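Local coordinates for DsbA family protein (Salmonella typhimurium, PDB 7JVE) that acts as a trimeric thioredoxin-like enzyme with both thiol oxidase and disulfide isomerase activities, at residues 128-140 against 188-202. Numbering follows the deposited sequence.
Sequences WPVSGLAARVGEQ and VKEAQSSGAVHDALL
Val188 is a knob in a hole formed by Leu133, Arg136, Val137 and Gln140, with its CG1 3.5 Å from Leu133 CD1; Gln192 is a second, among Pro129, Gly132, Leu133 and Arg136. Toward the N-terminal end of 128-140, Leu201 CD2 rests on the backbone of Gly132, 3.6 Å from its N; Trp128 borders this patch, its CZ3 3.9 Å from Leu202 CD2. Between the two apolar patches stands His198, whose ring lies flat over the backbone of Arg136 in a CH-pi contact, Arg136 CA 4.1 Å from the ring centroid. His198 NE2 donates in the plane of its ring to Glu139 OE2 (2.7 Å), from above the carboxylate plane. This bond and the CH-pi contact would together restrict the rotation of the imidazole. Arg136 is extended from CG to NE, and its guanidinium lies between Ala191 CB on one face and His198 CA on the other. Arg136 NE donates to Gln192 OE1 (3.0 Å), which lies in the guanidinium plane although the two groups are turned 77° against each other; Arg136 NH2 reaches Ala196 O (2.9 Å) from above the carbonyl plane. The arginine thus ties helix 182-193 to the turn entering helix 199-210, within the helical domain inserted in the thioredoxin fold of DsbA-like proteins.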
loop_
_atom_site.group_PDB
_atom_site.type_symbol
_atom_site.label_atom_id
_atom_site.label_comp_id
_atom_site.label_asym_id
_atom_site.label_seq_id
_atom_site.Cartn_x
_atom_site.Cartn_y
_atom_site.Cartn_z
ATOM N N TRP A 128 21.375 11.337 11.733
ATOM C CA TRP A 128 22.776 11.730 11.583
ATOM C C TRP A 128 23.616 11.458 12.823
ATOM O O TRP A 128 24.707 10.891 12.679
ATOM C CB TRP A 128 22.848 13.203 11.175
ATOM C CG TRP A 128 22.520 13.384 9.753
ATOM C CD1 TRP A 128 21.435 12.883 9.093
ATOM C CD2 TRP A 128 23.273 14.115 8.794
ATOM N NE1 TRP A 128 21.465 13.268 7.784
ATOM C CE2 TRP A 128 22.590 14.017 7.568
ATOM C CE3 TRP A 128 24.460 14.850 8.851
ATOM C CZ2 TRP A 128 23.052 14.625 6.398
ATOM C CZ3 TRP A 128 24.918 15.468 7.685
ATOM C CH2 TRP A 128 24.212 15.345 6.476
ATOM N N PRO A 129 23.184 11.792 14.045
ATOM C CA PRO A 129 24.050 11.486 15.206
ATOM C C PRO A 129 24.357 9.995 15.363
ATOM O O PRO A 129 25.523 9.626 15.572
ATOM C CB PRO A 129 23.258 12.065 16.395
ATOM C CG PRO A 129 22.309 13.087 15.789
ATOM C CD PRO A 129 21.957 12.519 14.433
ATOM N N VAL A 130 23.360 9.121 15.225
ATOM C CA VAL A 130 23.594 7.683 15.368
ATOM C C VAL A 130 24.358 7.122 14.164
ATOM O O VAL A 130 25.330 6.370 14.330
ATOM C CB VAL A 130 22.262 6.939 15.602
ATOM C CG1 VAL A 130 22.450 5.448 15.500
ATOM C CG2 VAL A 130 21.719 7.292 16.990
ATOM N N SER A 131 23.940 7.462 12.939
ATOM C CA SER A 131 24.676 6.977 11.769
ATOM C C SER A 131 26.122 7.461 11.788
ATOM O O SER A 131 27.045 6.685 11.510
ATOM C CB SER A 131 23.991 7.405 10.463
ATOM O OG SER A 131 22.759 6.743 10.302
ATOM N N GLY A 132 26.338 8.738 12.117
ATOM C CA GLY A 132 27.697 9.254 12.159
ATOM C C GLY A 132 28.547 8.554 13.200
ATOM O O GLY A 132 29.711 8.233 12.949
ATOM N N LEU A 133 27.985 8.330 14.392
ATOM C CA LEU A 133 28.711 7.616 15.438
ATOM C C LEU A 133 29.045 6.198 15.003
ATOM O O LEU A 133 30.145 5.706 15.276
ATOM C CB LEU A 133 27.900 7.583 16.741
ATOM C CG LEU A 133 28.570 6.766 17.862
ATOM C CD1 LEU A 133 29.978 7.305 18.153
ATOM C CD2 LEU A 133 27.746 6.682 19.174
ATOM N N ALA A 134 28.094 5.507 14.360
ATOM C CA ALA A 134 28.363 4.137 13.941
ATOM C C ALA A 134 29.422 4.106 12.852
ATOM O O ALA A 134 30.234 3.178 12.807
ATOM C CB ALA A 134 27.078 3.446 13.465
ATOM N N ALA A 135 29.449 5.128 11.994
ATOM C CA ALA A 135 30.490 5.213 10.978
ATOM C C ALA A 135 31.860 5.502 11.599
ATOM O O ALA A 135 32.872 4.974 11.127
ATOM C CB ALA A 135 30.110 6.260 9.925
ATOM N N ARG A 136 31.922 6.322 12.665
ATOM C CA ARG A 136 33.203 6.566 13.342
ATOM C C ARG A 136 33.790 5.274 13.897
ATOM O O ARG A 136 34.981 4.989 13.706
ATOM C CB ARG A 136 33.051 7.571 14.482
ATOM C CG ARG A 136 32.863 9.019 14.085
ATOM C CD ARG A 136 32.848 9.913 15.345
ATOM N NE ARG A 136 32.465 11.272 14.988
ATOM C CZ ARG A 136 33.271 12.125 14.362
ATOM N NH1 ARG A 136 34.503 11.755 14.031
ATOM N NH2 ARG A 136 32.851 13.331 14.048
ATOM N N VAL A 137 32.970 4.493 14.617
ATOM C CA VAL A 137 33.434 3.223 15.177
ATOM C C VAL A 137 33.878 2.294 14.066
ATOM O O VAL A 137 34.985 1.740 14.099
ATOM C CB VAL A 137 32.337 2.566 16.026
ATOM C CG1 VAL A 137 32.866 1.248 16.620
ATOM C CG2 VAL A 137 31.843 3.516 17.102
ATOM N N GLY A 138 33.023 2.126 13.051
ATOM C CA GLY A 138 33.355 1.230 11.956
ATOM C C GLY A 138 34.653 1.613 11.269
ATOM O O GLY A 138 35.464 0.753 10.924
ATOM N N GLU A 139 34.881 2.910 11.084
ATOM C CA GLU A 139 36.119 3.313 10.449
ATOM C C GLU A 139 37.329 2.965 11.314
ATOM O O GLU A 139 38.352 2.514 10.793
ATOM C CB GLU A 139 36.085 4.790 10.142
ATOM C CG GLU A 139 37.352 5.232 9.498
ATOM C CD GLU A 139 37.268 6.640 9.018
ATOM O OE1 GLU A 139 37.021 6.811 7.798
ATOM O OE2 GLU A 139 37.423 7.557 9.863
ATOM N N GLN A 140 37.235 3.166 12.632
ATOM C CA GLN A 140 38.329 2.770 13.517
ATOM C C GLN A 140 38.572 1.269 13.447
ATOM O O GLN A 140 39.718 0.824 13.319
ATOM C CB GLN A 140 38.047 3.191 14.962
ATOM C CG GLN A 140 38.173 4.667 15.188
ATOM C CD GLN A 140 39.565 5.163 14.821
ATOM O OE1 GLN A 140 40.581 4.608 15.258
ATOM N NE2 GLN A 140 39.614 6.176 13.960
ATOM N N VAL A 188 36.706 8.527 19.930
ATOM C CA VAL A 188 35.459 8.605 19.176
ATOM C C VAL A 188 34.434 9.438 19.929
ATOM O O VAL A 188 33.689 10.233 19.334
ATOM C CB VAL A 188 34.915 7.196 18.874
ATOM C CG1 VAL A 188 33.478 7.304 18.393
ATOM C CG2 VAL A 188 35.792 6.503 17.849
ATOM N N LYS A 189 34.377 9.278 21.249
ATOM C CA LYS A 189 33.416 10.066 22.010
ATOM C C LYS A 189 33.719 11.553 21.883
ATOM O O LYS A 189 32.810 12.366 21.677
ATOM C CB LYS A 189 33.432 9.634 23.475
ATOM C CG LYS A 189 32.847 8.255 23.707
ATOM C CD LYS A 189 32.773 7.942 25.202
ATOM C CE LYS A 189 32.111 6.579 25.423
ATOM N NZ LYS A 189 32.446 5.964 26.738
ATOM N N GLU A 190 34.997 11.925 21.999
ATOM C CA GLU A 190 35.362 13.335 21.928
ATOM C C GLU A 190 35.060 13.927 20.551
ATOM O O GLU A 190 34.592 15.063 20.448
ATOM C CB GLU A 190 36.837 13.517 22.302
ATOM C CG GLU A 190 37.343 14.909 21.991
ATOM C CD GLU A 190 38.504 15.340 22.879
ATOM O OE1 GLU A 190 38.432 15.068 24.102
ATOM O OE2 GLU A 190 39.460 15.974 22.366
ATOM N N ALA A 191 35.295 13.167 19.478
ATOM C CA ALA A 191 34.968 13.660 18.142
ATOM C C ALA A 191 33.461 13.844 17.977
ATOM O O ALA A 191 32.996 14.869 17.461
ATOM C CB ALA A 191 35.514 12.698 17.083
ATOM N N GLN A 192 32.682 12.849 18.397
ATOM C CA GLN A 192 31.232 12.963 18.301
ATOM C C GLN A 192 30.733 14.176 19.078
ATOM O O GLN A 192 29.936 14.971 18.567
ATOM C CB GLN A 192 30.592 11.673 18.799
ATOM C CG GLN A 192 29.134 11.503 18.484
ATOM C CD GLN A 192 28.811 11.328 16.988
ATOM O OE1 GLN A 192 29.671 11.419 16.095
ATOM N NE2 GLN A 192 27.546 11.119 16.721
ATOM N N SER A 193 31.249 14.375 20.288
ATOM C CA SER A 193 30.805 15.496 21.104
ATOM C C SER A 193 31.248 16.839 20.535
ATOM O O SER A 193 30.668 17.871 20.892
ATOM C CB SER A 193 31.334 15.340 22.527
ATOM O OG SER A 193 30.745 14.207 23.137
ATOM N N SER A 194 32.264 16.851 19.674
ATOM C CA SER A 194 32.763 18.097 19.103
ATOM C C SER A 194 31.777 18.750 18.152
ATOM O O SER A 194 31.975 19.916 17.789
ATOM C CB SER A 194 34.074 17.850 18.357
ATOM O OG SER A 194 33.826 17.119 17.159
ATOM N N GLY A 195 30.715 18.042 17.752
ATOM C CA GLY A 195 29.796 18.536 16.758
ATOM C C GLY A 195 30.190 18.232 15.326
ATOM O O GLY A 195 29.331 18.301 14.440
ATOM N N ALA A 196 31.456 17.875 15.080
ATOM C CA ALA A 196 31.887 17.457 13.749
ATOM C C ALA A 196 31.106 16.242 13.267
ATOM O O ALA A 196 30.775 15.349 14.042
ATOM C CB ALA A 196 33.380 17.130 13.751
ATOM N N VAL A 197 30.810 16.217 11.975
ATOM C CA VAL A 197 30.124 15.102 11.337
ATOM C C VAL A 197 31.174 14.230 10.678
ATOM O O VAL A 197 32.012 14.728 9.920
ATOM C CB VAL A 197 29.081 15.593 10.315
ATOM C CG1 VAL A 197 28.498 14.417 9.535
ATOM C CG2 VAL A 197 27.955 16.322 11.044
ATOM N N HIS A 198 31.163 12.938 10.991
ATOM C CA HIS A 198 32.208 12.072 10.474
ATOM C C HIS A 198 32.306 12.204 8.961
ATOM O O HIS A 198 31.297 12.100 8.250
ATOM C CB HIS A 198 31.943 10.620 10.836
ATOM C CG HIS A 198 33.060 9.714 10.446
ATOM N ND1 HIS A 198 32.901 8.690 9.540
ATOM C CD2 HIS A 198 34.359 9.680 10.841
ATOM C CE1 HIS A 198 34.052 8.055 9.399
ATOM N NE2 HIS A 198 34.956 8.643 10.169
ATOM N N ASP A 199 33.534 12.378 8.472
ATOM C CA ASP A 199 33.715 12.723 7.066
ATOM C C ASP A 199 33.072 11.696 6.131
ATOM O O ASP A 199 32.545 12.053 5.074
ATOM C CB ASP A 199 35.195 12.874 6.737
ATOM C CG ASP A 199 35.402 13.370 5.313
ATOM O OD1 ASP A 199 35.171 14.585 5.081
ATOM O OD2 ASP A 199 35.736 12.544 4.419
ATOM N N ALA A 200 33.118 10.415 6.493
ATOM C CA ALA A 200 32.542 9.395 5.622
ATOM C C ALA A 200 31.036 9.576 5.475
ATOM O O ALA A 200 30.475 9.325 4.402
ATOM C CB ALA A 200 32.867 7.998 6.159
ATOM N N LEU A 201 30.363 10.013 6.544
ATOM C CA LEU A 201 28.929 10.256 6.454
ATOM C C LEU A 201 28.621 11.423 5.523
ATOM O O LEU A 201 27.675 11.354 4.731
ATOM C CB LEU A 201 28.350 10.516 7.839
ATOM C CG LEU A 201 26.873 10.189 7.972
ATOM C CD1 LEU A 201 26.702 8.654 7.967
ATOM C CD2 LEU A 201 26.259 10.824 9.216
ATOM N N LEU A 202 29.404 12.505 5.600
ATOM C CA LEU A 202 29.204 13.631 4.691
ATOM C C LEU A 202 29.457 13.208 3.246
ATOM O O LEU A 202 28.661 13.512 2.344
ATOM C CB LEU A 202 30.131 14.799 5.066
ATOM C CG LEU A 202 29.983 15.480 6.420
ATOM C CD1 LEU A 202 31.139 16.466 6.665
ATOM C CD2 LEU A 202 28.604 16.177 6.538
#